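PDB 3WYD: LC-Est1C from Uncultured organism, which catalyses the hydrolysis of carboxylic esters, as the C-terminal domain of a metagenome-derived esterase with the alpha/beta hydrolase fold. Local coordinates for residues S56-A61 with V200-F205; M63-N68 with T204-F209; A135-V140 with A153-L158; Q157-G162 with T185-I190. All blocks are in the same frame, centred on the assembly; numbering follows the deposited sequence.

How the contacts relate
After strands 23-26 and 37-43 and the short helix 52-55, the chain forms helix 57-69, whose partners come some 140 residues later: contact 1 closes a long loop from its first turn to helix 199-203, and contact 2 another from farther along it to helix 205-213. The two loops are staggered, not nested; contacts 3 and 4, the strand pairings 136-140 with 157-162 and 157-162 with 187-192, lie inside both. These follow each other through strand 157-162, where Gln-157 and Leu-158 serve both; Phe-205 likewise belongs to contacts 1 and 2. The C-terminal helix rests on the sheet through Leu-158 and Val-208, joining helical contacts and strand pairings into one layered core.

Contact 1 (S56-A61 with V200-F205); sequences SYQRGA and VAARTF
Tyr-57 and Phe-205 meet at about a right angle, and the touch is made by the tyrosine's stem more than by its ring: CB of Tyr-57 lies 3.5 Å from CZ of Phe-205, close to the plane of the phenylalanine ring and at its edge. Ala-61 reaches the same ring edge, its CB 4.0 Å from CD2 of Phe-205. One face of that ring is covered by its own segment, with CA of Ala-202 3.5 Å above the plane and over the centre.

The remaining apolar contacts involve two small residues. CB of Ala-201 approaches the tyrosine obliquely, 3.7 Å from CE1 of Tyr-57, while CB of Ala-202 meets the aliphatic part of Gln-58, 3.5 Å from CG. The glutamine chain is bent at chi2 (-51°), which turns its amide aside after CG has made the touch.

No hydrogen bond crosses the contact; within 200-205, OG1 of Thr-204 bonds O of Val-200 at 2.9 Å. The Tyr-57 ring also stacks on Tyr-53 and meets His-116 at right angles. Shape and apolar packing thus join the start of helix 57-69 to helix 199-203 and the first residue of helix 205-213, near the likely active site.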
loop_
_atom_site.group_PDB
_atom_site.type_symbol
_atom_site.label_atom_id
_atom_site.label_comp_id
_atom_site.label_asym_id
_atom_site.label_seq_id
_atom_site.Cartn_x
_atom_site.Cartn_y
_atom_site.Cartn_z
ATOM N N SER A 56 9.757 14.345 -6.069
ATOM C CA SER A 56 10.422 13.133 -6.524
ATOM C C SER A 56 9.993 12.755 -7.946
ATOM O O SER A 56 9.540 13.590 -8.730
ATOM C CB SER A 56 10.146 11.970 -5.576
ATOM O OG SER A 56 10.058 12.410 -4.231
ATOM N N TYR A 57 10.161 11.487 -8.279
ATOM C CA TYR A 57 9.971 11.010 -9.635
ATOM C C TYR A 57 10.758 11.830 -10.656
ATOM O O TYR A 57 10.198 12.559 -11.486
ATOM C CB TYR A 57 8.473 10.874 -9.982
ATOM C CG TYR A 57 7.734 9.869 -9.101
ATOM C CD1 TYR A 57 7.895 8.500 -9.291
ATOM C CD2 TYR A 57 6.859 10.286 -8.104
ATOM C CE1 TYR A 57 7.166 7.570 -8.544
ATOM C CE2 TYR A 57 6.190 9.366 -7.282
ATOM C CZ TYR A 57 6.342 8.000 -7.517
ATOM O OH TYR A 57 5.664 7.115 -6.712
ATOM N N GLN A 58 12.079 11.663 -10.638
ATOM C CA GLN A 58 12.959 12.515 -11.424
ATOM C C GLN A 58 12.686 14.002 -11.219
ATOM O O GLN A 58 12.463 14.739 -12.180
ATOM C CB GLN A 58 12.920 12.145 -12.917
ATOM C CG GLN A 58 13.420 10.734 -13.240
ATOM C CD GLN A 58 14.779 10.423 -12.631
ATOM O OE1 GLN A 58 15.774 11.073 -12.946
ATOM N NE2 GLN A 58 14.829 9.404 -11.779
ATOM N N ARG A 59 12.637 14.406 -9.948
ATOM C CA ARG A 59 12.614 15.811 -9.536
ATOM C C ARG A 59 11.514 16.586 -10.236
ATOM O O ARG A 59 11.736 17.674 -10.763
ATOM C CB ARG A 59 13.961 16.486 -9.795
ATOM C CG ARG A 59 15.082 15.976 -8.907
ATOM C CD ARG A 59 16.306 16.882 -9.008
ATOM N NE ARG A 59 16.244 17.973 -8.039
ATOM C CZ ARG A 59 17.163 18.196 -7.103
ATOM N NH1 ARG A 59 18.245 17.425 -7.035
ATOM N NH2 ARG A 59 17.019 19.209 -6.256
ATOM N N GLY A 60 10.304 16.048 -10.190
ATOM C CA GLY A 60 9.158 16.803 -10.694
ATOM C C GLY A 60 8.950 16.743 -12.202
ATOM O O GLY A 60 8.230 17.569 -12.752
ATOM N N ALA A 61 9.526 15.739 -12.867
ATOM C CA ALA A 61 9.359 15.527 -14.301
ATOM C C ALA A 61 7.879 15.520 -14.715
ATOM O O ALA A 61 7.536 15.831 -15.850
ATOM C CB ALA A 61 9.990 14.187 -14.742
ATOM N N VAL A 200 10.160 2.158 -13.260
ATOM C CA VAL A 200 9.224 2.200 -14.366
ATOM C C VAL A 200 8.360 3.440 -14.381
ATOM O O VAL A 200 7.717 3.691 -15.405
ATOM C CB VAL A 200 8.322 0.943 -14.424
ATOM C CG1 VAL A 200 9.136 -0.345 -14.664
ATOM C CG2 VAL A 200 7.500 0.843 -13.155
ATOM N N ALA A 201 8.273 4.164 -13.257
ATOM C CA ALA A 201 7.307 5.261 -13.138
ATOM C C ALA A 201 7.705 6.513 -13.926
ATOM O O ALA A 201 7.093 6.851 -14.941
ATOM C CB ALA A 201 7.075 5.598 -11.678
ATOM N N ALA A 202 8.786 7.167 -13.531
ATOM C CA ALA A 202 9.176 8.365 -14.284
ATOM C C ALA A 202 9.543 8.044 -15.742
ATOM O O ALA A 202 9.228 8.844 -16.625
ATOM C CB ALA A 202 10.326 9.094 -13.594
ATOM N N ARG A 203 10.079 6.842 -15.998
ATOM C CA ARG A 203 10.411 6.348 -17.350
ATOM C C ARG A 203 9.214 6.471 -18.320
ATOM O O ARG A 203 9.361 6.714 -19.520
ATOM C CB ARG A 203 10.788 4.851 -17.250
ATOM C CG ARG A 203 11.025 4.220 -18.598
ATOM C CD ARG A 203 11.074 2.725 -18.479
ATOM N NE ARG A 203 11.413 2.096 -19.740
ATOM C CZ ARG A 203 12.617 1.572 -19.981
ATOM N NH1 ARG A 203 13.524 1.566 -19.008
ATOM N NH2 ARG A 203 12.839 0.911 -21.104
ATOM N N THR A 204 8.009 6.287 -17.781
ATOM C CA THR A 204 6.826 6.200 -18.642
ATOM C C THR A 204 5.885 7.415 -18.519
ATOM O O THR A 204 4.757 7.359 -19.024
ATOM C CB THR A 204 6.020 4.889 -18.446
ATOM O OG1 THR A 204 5.632 4.743 -17.071
ATOM C CG2 THR A 204 6.833 3.661 -18.914
ATOM N N PHE A 205 6.305 8.482 -17.840
ATOM C CA PHE A 205 5.472 9.680 -17.814
ATOM C C PHE A 205 5.098 10.145 -19.212
ATOM O O PHE A 205 3.949 10.537 -19.443
ATOM C CB PHE A 205 6.110 10.832 -17.057
ATOM C CG PHE A 205 6.210 10.615 -15.582
ATOM C CD1 PHE A 205 5.383 9.724 -14.914
ATOM C CD2 PHE A 205 7.082 11.402 -14.830
ATOM C CE1 PHE A 205 5.526 9.529 -13.530
ATOM C CE2 PHE A 205 7.163 11.291 -13.458
ATOM C CZ PHE A 205 6.382 10.353 -12.788
#

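Contact 2 (M63-N68 with T204-F209); sequences MIEAEN and TFKDVF
OE1 of Glu-65 is held by a salt bridge to Arg-69 on its own helix, while OE2 lies against the backbone and stem of Lys-206, 3.7 Å from CA and 3.8 Å from CB. That second approach is to carbon, not to charge. The ammonium group NZ of Lys-206 lies 6.8 Å from OE2 of Glu-65 and has its own salt bridge to Asp-210, so each charge is paired along its own helix.

Below the carboxylate, the stem of Glu-65 sits on an aromatic face. Its CB stands 3.6 Å from the centroid of the Phe-209 ring, a clear CH-pi contact offset toward the rim. The bend at chi2 (-75°) swings the acid group forward along its helix and across to Lys-206, its plane only 21° from that of the ring. Ala-66 adds a looser touch, CB to CZ of Phe-209 at 4.3 Å, and O of Phe-205 lies in the ring plane at its edge.

The axes of 63-68 and 205-209 approach to 10.2 Å, with their N-to-C directions 34° apart. Phe-209 also meets Phe-62 and Tyr-71. The two helices pack side by side on one side of the central alpha/beta hydrolase sheet, Ala-66 on Val-73 of strand 72-76 and Val-208 on Leu-158 of strand 157-162.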
loop_
_atom_site.group_PDB
_atom_site.type_symbol
_atom_site.label_atom_id
_atom_site.label_comp_id
_atom_site.label_asym_id
_atom_site.label_seq_id
_atom_site.Cartn_x
_atom_site.Cartn_y
_atom_site.Cartn_z
ATOM N N MET A 63 5.470 17.291 -13.827
ATOM C CA MET A 63 4.879 18.606 -14.009
ATOM C C MET A 63 5.408 19.346 -15.226
ATOM O O MET A 63 4.721 20.197 -15.740
ATOM C CB MET A 63 5.052 19.453 -12.742
ATOM C CG MET A 63 4.613 18.767 -11.485
ATOM S SD MET A 63 2.854 18.260 -11.531
ATOM C CE MET A 63 2.794 17.155 -10.110
ATOM N N ILE A 64 6.603 18.982 -15.702
ATOM C CA ILE A 64 7.086 19.403 -17.028
ATOM C C ILE A 64 6.132 18.942 -18.125
ATOM O O ILE A 64 5.726 19.744 -18.976
ATOM C CB ILE A 64 8.505 18.880 -17.279
ATOM C CG1 ILE A 64 9.428 19.416 -16.189
ATOM C CG2 ILE A 64 9.008 19.316 -18.666
ATOM C CD1 ILE A 64 10.837 18.851 -16.277
ATOM N N GLU A 65 5.704 17.675 -18.077
ATOM C CA GLU A 65 4.743 17.227 -19.072
ATOM C C GLU A 65 3.432 18.046 -18.933
ATOM O O GLU A 65 2.833 18.416 -19.941
ATOM C CB GLU A 65 4.436 15.723 -18.949
ATOM C CG GLU A 65 5.627 14.791 -19.180
ATOM C CD GLU A 65 6.032 14.653 -20.640
ATOM O OE1 GLU A 65 5.419 15.314 -21.502
ATOM O OE2 GLU A 65 6.942 13.845 -20.939
ATOM N N ALA A 66 2.910 18.190 -17.714
ATOM C CA ALA A 66 1.635 18.914 -17.504
ATOM C C ALA A 66 1.701 20.340 -18.051
ATOM O O ALA A 66 0.752 20.815 -18.631
ATOM C CB ALA A 66 1.256 18.957 -16.026
ATOM N N GLU A 67 2.815 21.027 -17.807
ATOM C CA GLU A 67 3.003 22.381 -18.306
ATOM C C GLU A 67 3.100 22.375 -19.821
ATOM O O GLU A 67 2.415 23.176 -20.492
ATOM C CB GLU A 67 4.290 22.938 -17.688
ATOM C CG GLU A 67 4.688 24.323 -18.245
ATOM C CD GLU A 67 3.588 25.346 -18.119
ATOM O OE1 GLU A 67 2.926 25.429 -17.053
ATOM O OE2 GLU A 67 3.507 26.185 -19.044
ATOM N N ASN A 68 3.880 21.449 -20.370
ATOM C CA ASN A 68 4.073 21.410 -21.828
ATOM C C ASN A 68 2.758 21.137 -22.556
ATOM O O ASN A 68 2.485 21.713 -23.613
ATOM C CB ASN A 68 5.140 20.393 -22.220
ATOM C CG ASN A 68 6.533 20.852 -21.840
ATOM O OD1 ASN A 68 6.726 22.007 -21.435
ATOM N ND2 ASN A 68 7.496 19.946 -21.930
ATOM N N THR A 204 8.009 6.287 -17.781
ATOM C CA THR A 204 6.826 6.200 -18.642
ATOM C C THR A 204 5.885 7.415 -18.519
ATOM O O THR A 204 4.757 7.359 -19.024
ATOM C CB THR A 204 6.020 4.889 -18.446
ATOM O OG1 THR A 204 5.632 4.743 -17.071
ATOM C CG2 THR A 204 6.833 3.661 -18.914
ATOM N N PHE A 205 6.305 8.482 -17.840
ATOM C CA PHE A 205 5.472 9.680 -17.814
ATOM C C PHE A 205 5.098 10.145 -19.212
ATOM O O PHE A 205 3.949 10.537 -19.443
ATOM C CB PHE A 205 6.110 10.832 -17.057
ATOM C CG PHE A 205 6.210 10.615 -15.582
ATOM C CD1 PHE A 205 5.383 9.724 -14.914
ATOM C CD2 PHE A 205 7.082 11.402 -14.830
ATOM C CE1 PHE A 205 5.526 9.529 -13.530
ATOM C CE2 PHE A 205 7.163 11.291 -13.458
ATOM C CZ PHE A 205 6.382 10.353 -12.788
ATOM N N LYS A 206 6.028 10.045 -20.157
ATOM C CA LYS A 206 5.700 10.456 -21.531
ATOM C C LYS A 206 4.605 9.602 -22.127
ATOM O O LYS A 206 3.715 10.115 -22.797
ATOM C CB LYS A 206 6.961 10.388 -22.438
ATOM C CG LYS A 206 6.698 10.886 -23.861
ATOM C CD LYS A 206 7.962 10.789 -24.732
ATOM C CE LYS A 206 7.739 11.380 -26.117
ATOM N NZ LYS A 206 6.742 10.600 -26.901
ATOM N N ASP A 207 4.678 8.292 -21.883
ATOM C CA ASP A 207 3.695 7.378 -22.426
ATOM C C ASP A 207 2.324 7.652 -21.781
ATOM O O ASP A 207 1.295 7.543 -22.434
ATOM C CB ASP A 207 4.120 5.949 -22.135
ATOM C CG ASP A 207 5.481 5.626 -22.724
ATOM O OD1 ASP A 207 5.510 5.299 -23.924
ATOM O OD2 ASP A 207 6.497 5.708 -21.996
ATOM N N VAL A 208 2.321 7.931 -20.490
ATOM C CA VAL A 208 1.050 8.249 -19.800
ATOM C C VAL A 208 0.380 9.502 -20.390
ATOM O O VAL A 208 -0.823 9.472 -20.712
ATOM C CB VAL A 208 1.300 8.468 -18.298
ATOM C CG1 VAL A 208 0.087 9.058 -17.568
ATOM C CG2 VAL A 208 1.770 7.178 -17.629
ATOM N N PHE A 209 1.142 10.587 -20.557
ATOM C CA PHE A 209 0.564 11.802 -21.123
ATOM C C PHE A 209 0.201 11.603 -22.588
ATOM O O PHE A 209 -0.818 12.136 -23.042
ATOM C CB PHE A 209 1.489 12.994 -20.914
ATOM C CG PHE A 209 1.355 13.594 -19.545
ATOM C CD1 PHE A 209 0.415 14.605 -19.321
ATOM C CD2 PHE A 209 2.153 13.167 -18.490
ATOM C CE1 PHE A 209 0.262 15.160 -18.079
ATOM C CE2 PHE A 209 2.054 13.759 -17.247
ATOM C CZ PHE A 209 1.119 14.753 -17.027
#

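Contact 3 (A135-V140 with A153-L158); sequences AALAPV and AHIPQL
Leu-137 packs against the incoming chain through CB, CG and CD1. CB passes CG of Gln-157 at 4.1 Å, the two side chains lying side by side and pointing the same way. With chi1 at -54°, CG stands opposite the carbonyl carbon and comes 3.7 Å from CG2 of Ile-155. At the tip, CD1 touches both that methyl and CG of Gln-157, each at 4.0 Å. The leucine also touches Thr-123 and Ala-127 of helix 118-129.

The backbone beneath forms a single bridge: N of Leu-137 bonds at 3.1 Å to O of Pro-156, an oxygen that NE1 of Trp-211 also grips, and N of Leu-158 bonds to O of Leu-137 at 2.9 Å, the latter almost in line with the carbonyl. This is the start of the pairing between the parallel strands 136-140 and 157-162 in the central sheet of the alpha/beta hydrolase fold. Two residues on from Leu-137, Pro-139 has no hydrogen to offer O of Leu-158, which instead receives a CA-H...O contact from Ala-138, with CA 3.0 Å away.

The amide of Gln-157 is fixed at both atoms. NE2 reaches back to O of Ile-155 at 3.0 Å, nearly in the amide plane, and OE1 takes the indole N-H of Trp-124. A water bonded to O of Ala-135 weakly reaches O of His-154.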
loop_
_atom_site.group_PDB
_atom_site.type_symbol
_atom_site.label_atom_id
_atom_site.label_comp_id
_atom_site.label_asym_id
_atom_site.label_seq_id
_atom_site.Cartn_x
_atom_site.Cartn_y
_atom_site.Cartn_z
ATOM N N ALA A 135 -11.764 9.570 -18.058
ATOM C CA ALA A 135 -11.650 9.407 -19.511
ATOM C C ALA A 135 -10.687 8.285 -19.878
ATOM O O ALA A 135 -10.907 7.540 -20.852
ATOM C CB ALA A 135 -11.219 10.725 -20.156
ATOM N N ALA A 136 -9.610 8.160 -19.119
ATOM C CA ALA A 136 -8.616 7.118 -19.353
ATOM C C ALA A 136 -7.782 6.976 -18.082
ATOM O O ALA A 136 -7.787 7.870 -17.197
ATOM C CB ALA A 136 -7.724 7.526 -20.511
ATOM N N LEU A 137 -7.121 5.824 -17.956
ATOM C CA LEU A 137 -6.387 5.492 -16.731
ATOM C C LEU A 137 -4.986 5.026 -17.058
ATOM O O LEU A 137 -4.764 4.423 -18.114
ATOM C CB LEU A 137 -7.068 4.346 -15.969
ATOM C CG LEU A 137 -8.547 4.554 -15.650
ATOM C CD1 LEU A 137 -9.120 3.206 -15.177
ATOM C CD2 LEU A 137 -8.742 5.608 -14.590
ATOM N N ALA A 138 -4.030 5.205 -16.137
ATOM C CA ALA A 138 -2.676 4.657 -16.325
ATOM C C ALA A 138 -2.113 4.168 -14.980
ATOM O O ALA A 138 -1.312 4.863 -14.323
ATOM C CB ALA A 138 -1.755 5.712 -16.975
ATOM N N PRO A 139 -2.495 2.954 -14.569
ATOM C CA PRO A 139 -1.855 2.379 -13.368
ATOM C C PRO A 139 -0.446 1.854 -13.618
ATOM O O PRO A 139 -0.196 1.096 -14.603
ATOM C CB PRO A 139 -2.802 1.236 -12.973
ATOM C CG PRO A 139 -3.458 0.860 -14.287
ATOM C CD PRO A 139 -3.543 2.092 -15.134
ATOM N N VAL A 140 0.463 2.218 -12.715
ATOM C CA VAL A 140 1.881 1.853 -12.845
ATOM C C VAL A 140 2.315 1.008 -11.635
ATOM O O VAL A 140 2.196 1.464 -10.493
ATOM C CB VAL A 140 2.744 3.136 -12.930
ATOM C CG1 VAL A 140 4.225 2.763 -13.069
ATOM C CG2 VAL A 140 2.287 3.984 -14.161
ATOM N N ALA A 153 -14.469 -1.452 -18.798
ATOM C CA ALA A 153 -14.047 -1.824 -20.151
ATOM C C ALA A 153 -14.195 -0.711 -21.177
ATOM O O ALA A 153 -13.555 -0.753 -22.217
ATOM C CB ALA A 153 -14.794 -3.084 -20.609
ATOM N N HIS A 154 -15.061 0.272 -20.891
ATOM C CA HIS A 154 -15.176 1.426 -21.752
ATOM C C HIS A 154 -14.117 2.497 -21.523
ATOM O O HIS A 154 -14.112 3.505 -22.219
ATOM C CB HIS A 154 -16.552 2.057 -21.508
ATOM C CG HIS A 154 -16.745 2.530 -20.103
ATOM N ND1 HIS A 154 -16.875 1.664 -19.039
ATOM C CD2 HIS A 154 -16.780 3.781 -19.581
ATOM C CE1 HIS A 154 -16.995 2.360 -17.920
ATOM N NE2 HIS A 154 -16.945 3.649 -18.225
ATOM N N ILE A 155 -13.243 2.292 -20.534
ATOM C CA ILE A 155 -12.196 3.280 -20.220
ATOM C C ILE A 155 -10.849 2.798 -20.760
ATOM O O ILE A 155 -10.350 1.763 -20.313
ATOM C CB ILE A 155 -12.074 3.489 -18.701
ATOM C CG1 ILE A 155 -13.468 3.845 -18.118
ATOM C CG2 ILE A 155 -11.044 4.601 -18.394
ATOM C CD1 ILE A 155 -13.436 3.988 -16.608
ATOM N N PRO A 156 -10.267 3.530 -21.716
ATOM C CA PRO A 156 -8.962 3.080 -22.265
ATOM C C PRO A 156 -7.869 3.169 -21.189
ATOM O O PRO A 156 -7.777 4.179 -20.460
ATOM C CB PRO A 156 -8.678 4.073 -23.399
ATOM C CG PRO A 156 -10.024 4.620 -23.764
ATOM C CD PRO A 156 -10.835 4.660 -22.445
ATOM N N GLN A 157 -7.043 2.131 -21.123
ATOM C CA GLN A 157 -6.101 2.000 -20.040
ATOM C C GLN A 157 -4.706 1.779 -20.604
ATOM O O GLN A 157 -4.511 0.946 -21.504
ATOM C CB GLN A 157 -6.496 0.810 -19.180
ATOM C CG GLN A 157 -7.787 1.127 -18.384
ATOM C CD GLN A 157 -8.458 -0.111 -17.818
ATOM O OE1 GLN A 157 -7.839 -0.892 -17.107
ATOM N NE2 GLN A 157 -9.695 -0.368 -18.256
ATOM N N LEU A 158 -3.725 2.494 -20.064
ATOM C CA LEU A 158 -2.318 2.215 -20.245
ATOM C C LEU A 158 -1.756 1.629 -18.967
ATOM O O LEU A 158 -1.872 2.258 -17.907
ATOM C CB LEU A 158 -1.593 3.545 -20.531
ATOM C CG LEU A 158 -0.065 3.383 -20.612
ATOM C CD1 LEU A 158 0.292 2.711 -21.950
ATOM C CD2 LEU A 158 0.638 4.712 -20.549
HETATM O O HOH W 1 -13.751 6.646 -21.162
#

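Contact 4 (Q157-G162 with T185-I190); sequences QLVVHG and TEIKYI
Val-159 and Tyr-189 form the apolar middle of the pairing: with CG1 of Val-159 trans to its backbone N (chi1 180°), that methyl lies 3.7 Å from CD1 of Tyr-189, and CG2 of Val-159 turns toward the end of Ile-187, 3.9 Å from its CD1. These three side chains share one side of the sheet, where helix 171-181 covers them through Ser-173, Ala-180 and Val-177. On the other side, CD1 of Leu-158 touches CD1 of Ile-190 at 3.8 Å and brushes the aliphatic stem of Lys-188, beneath Trp-211 and Asp-207 of helix 205-213.

Between the two layers runs a regular ladder of five backbone hydrogen bonds, each strand giving and accepting in turn. The shortest joins N of Ile-190 to O of Val-159, 2.8 Å. Past it, N of His-161 reaches O of Ile-190 at 3.0 Å, tilted 19° from the carbonyl plane.

Further polar bonds gather toward the two ends. At one, a water accepts from NE2 of Gln-157 (3.1 Å) and donates to OG1 of Thr-185 (2.9 Å), which also bonds O of Ala-180. At the other, the imidazole of His-161 is held by Ser-173 and by O of Val-168, and the hydroxyl of Tyr-189 bonds Glu-191.

Two adjacent parallel strands joined through helix 171-181 make a beta-alpha-beta crossover of the alpha/beta hydrolase fold; the loop after strand 157-162 carries the acid of the presumed catalytic triad.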
loop_
_atom_site.group_PDB
_atom_site.type_symbol
_atom_site.label_atom_id
_atom_site.label_comp_id
_atom_site.label_asym_id
_atom_site.label_seq_id
_atom_site.Cartn_x
_atom_site.Cartn_y
_atom_site.Cartn_z
ATOM N N GLN A 157 -7.043 2.131 -21.123
ATOM C CA GLN A 157 -6.101 2.000 -20.040
ATOM C C GLN A 157 -4.706 1.779 -20.604
ATOM O O GLN A 157 -4.511 0.946 -21.504
ATOM C CB GLN A 157 -6.496 0.810 -19.180
ATOM C CG GLN A 157 -7.787 1.127 -18.384
ATOM C CD GLN A 157 -8.458 -0.111 -17.818
ATOM O OE1 GLN A 157 -7.839 -0.892 -17.107
ATOM N NE2 GLN A 157 -9.695 -0.368 -18.256
ATOM N N LEU A 158 -3.725 2.494 -20.064
ATOM C CA LEU A 158 -2.318 2.215 -20.245
ATOM C C LEU A 158 -1.756 1.629 -18.967
ATOM O O LEU A 158 -1.872 2.258 -17.907
ATOM C CB LEU A 158 -1.593 3.545 -20.531
ATOM C CG LEU A 158 -0.065 3.383 -20.612
ATOM C CD1 LEU A 158 0.292 2.711 -21.950
ATOM C CD2 LEU A 158 0.638 4.712 -20.549
ATOM N N VAL A 159 -1.245 0.411 -19.044
ATOM C CA VAL A 159 -0.767 -0.299 -17.875
ATOM C C VAL A 159 0.745 -0.437 -17.996
ATOM O O VAL A 159 1.222 -0.822 -19.032
ATOM C CB VAL A 159 -1.385 -1.693 -17.782
ATOM C CG1 VAL A 159 -0.865 -2.447 -16.535
ATOM C CG2 VAL A 159 -2.931 -1.582 -17.709
ATOM N N VAL A 160 1.479 -0.101 -16.928
ATOM C CA VAL A 160 2.962 -0.198 -16.934
ATOM C C VAL A 160 3.413 -1.059 -15.784
ATOM O O VAL A 160 2.891 -0.923 -14.661
ATOM C CB VAL A 160 3.584 1.176 -16.792
ATOM C CG1 VAL A 160 5.105 1.074 -16.699
ATOM C CG2 VAL A 160 3.178 2.083 -17.935
ATOM N N HIS A 161 4.290 -2.040 -16.042
ATOM C CA HIS A 161 4.829 -2.819 -14.924
ATOM C C HIS A 161 6.181 -3.336 -15.317
ATOM O O HIS A 161 6.381 -3.718 -16.471
ATOM C CB HIS A 161 3.914 -4.030 -14.584
ATOM C CG HIS A 161 3.877 -4.401 -13.131
ATOM N ND1 HIS A 161 2.718 -4.315 -12.389
ATOM C CD2 HIS A 161 4.846 -4.815 -12.278
ATOM C CE1 HIS A 161 2.953 -4.733 -11.154
ATOM N NE2 HIS A 161 4.252 -4.985 -11.043
ATOM N N GLY A 162 7.070 -3.435 -14.339
ATOM C CA GLY A 162 8.395 -4.020 -14.624
ATOM C C GLY A 162 8.400 -5.513 -14.361
ATOM O O GLY A 162 7.809 -5.980 -13.391
ATOM N N THR A 185 -11.692 -4.252 -23.821
ATOM C CA THR A 185 -11.144 -2.951 -23.386
ATOM C C THR A 185 -10.109 -2.479 -24.403
ATOM O O THR A 185 -9.278 -3.269 -24.859
ATOM C CB THR A 185 -10.435 -3.133 -22.031
ATOM O OG1 THR A 185 -11.334 -3.784 -21.126
ATOM C CG2 THR A 185 -10.019 -1.844 -21.407
ATOM N N GLU A 186 -10.035 -1.162 -24.608
ATOM C CA GLU A 186 -8.892 -0.601 -25.316
ATOM C C GLU A 186 -7.742 -0.467 -24.328
ATOM O O GLU A 186 -7.810 0.326 -23.395
ATOM C CB GLU A 186 -9.240 0.757 -25.933
ATOM C CG GLU A 186 -8.046 1.322 -26.716
ATOM C CD GLU A 186 -8.209 2.739 -27.193
ATOM O OE1 GLU A 186 -9.307 3.341 -27.078
ATOM O OE2 GLU A 186 -7.163 3.193 -27.724
ATOM N N ILE A 187 -6.702 -1.257 -24.507
ATOM C CA ILE A 187 -5.674 -1.369 -23.471
ATOM C C ILE A 187 -4.324 -1.500 -24.147
ATOM O O ILE A 187 -4.169 -2.186 -25.186
ATOM C CB ILE A 187 -5.978 -2.514 -22.459
ATOM C CG1 ILE A 187 -4.989 -2.521 -21.277
ATOM C CG2 ILE A 187 -6.027 -3.883 -23.179
ATOM C CD1 ILE A 187 -5.573 -3.189 -20.035
ATOM N N LYS A 188 -3.351 -0.803 -23.586
ATOM C CA LYS A 188 -1.974 -0.932 -23.997
ATOM C C LYS A 188 -1.157 -1.276 -22.774
ATOM O O LYS A 188 -1.255 -0.592 -21.749
ATOM C CB LYS A 188 -1.468 0.383 -24.607
ATOM C CG LYS A 188 0.051 0.344 -24.947
ATOM C CD LYS A 188 0.498 1.617 -25.678
ATOM C CE LYS A 188 1.971 1.459 -26.082
ATOM N NZ LYS A 188 2.417 2.572 -26.943
ATOM N N TYR A 189 -0.361 -2.321 -22.856
ATOM C CA TYR A 189 0.382 -2.752 -21.684
ATOM C C TYR A 189 1.855 -2.655 -22.036
ATOM O O TYR A 189 2.336 -3.318 -22.978
ATOM C CB TYR A 189 0.002 -4.195 -21.358
ATOM C CG TYR A 189 0.800 -4.863 -20.236
ATOM C CD1 TYR A 189 1.202 -4.119 -19.126
ATOM C CD2 TYR A 189 1.107 -6.237 -20.273
ATOM C CE1 TYR A 189 1.909 -4.750 -18.068
ATOM C CE2 TYR A 189 1.782 -6.843 -19.210
ATOM C CZ TYR A 189 2.187 -6.072 -18.143
ATOM O OH TYR A 189 2.881 -6.650 -17.102
ATOM N N ILE A 190 2.554 -1.853 -21.240
ATOM C CA ILE A 190 4.026 -1.704 -21.329
ATOM C C ILE A 190 4.619 -2.505 -20.205
ATOM O O ILE A 190 4.690 -2.060 -19.051
ATOM C CB ILE A 190 4.462 -0.225 -21.287
ATOM C CG1 ILE A 190 3.826 0.538 -22.460
ATOM C CG2 ILE A 190 6.032 -0.124 -21.328
ATOM C CD1 ILE A 190 4.030 2.044 -22.394
HETATM O O HOH W 2 -11.221 -3.031 -18.295
#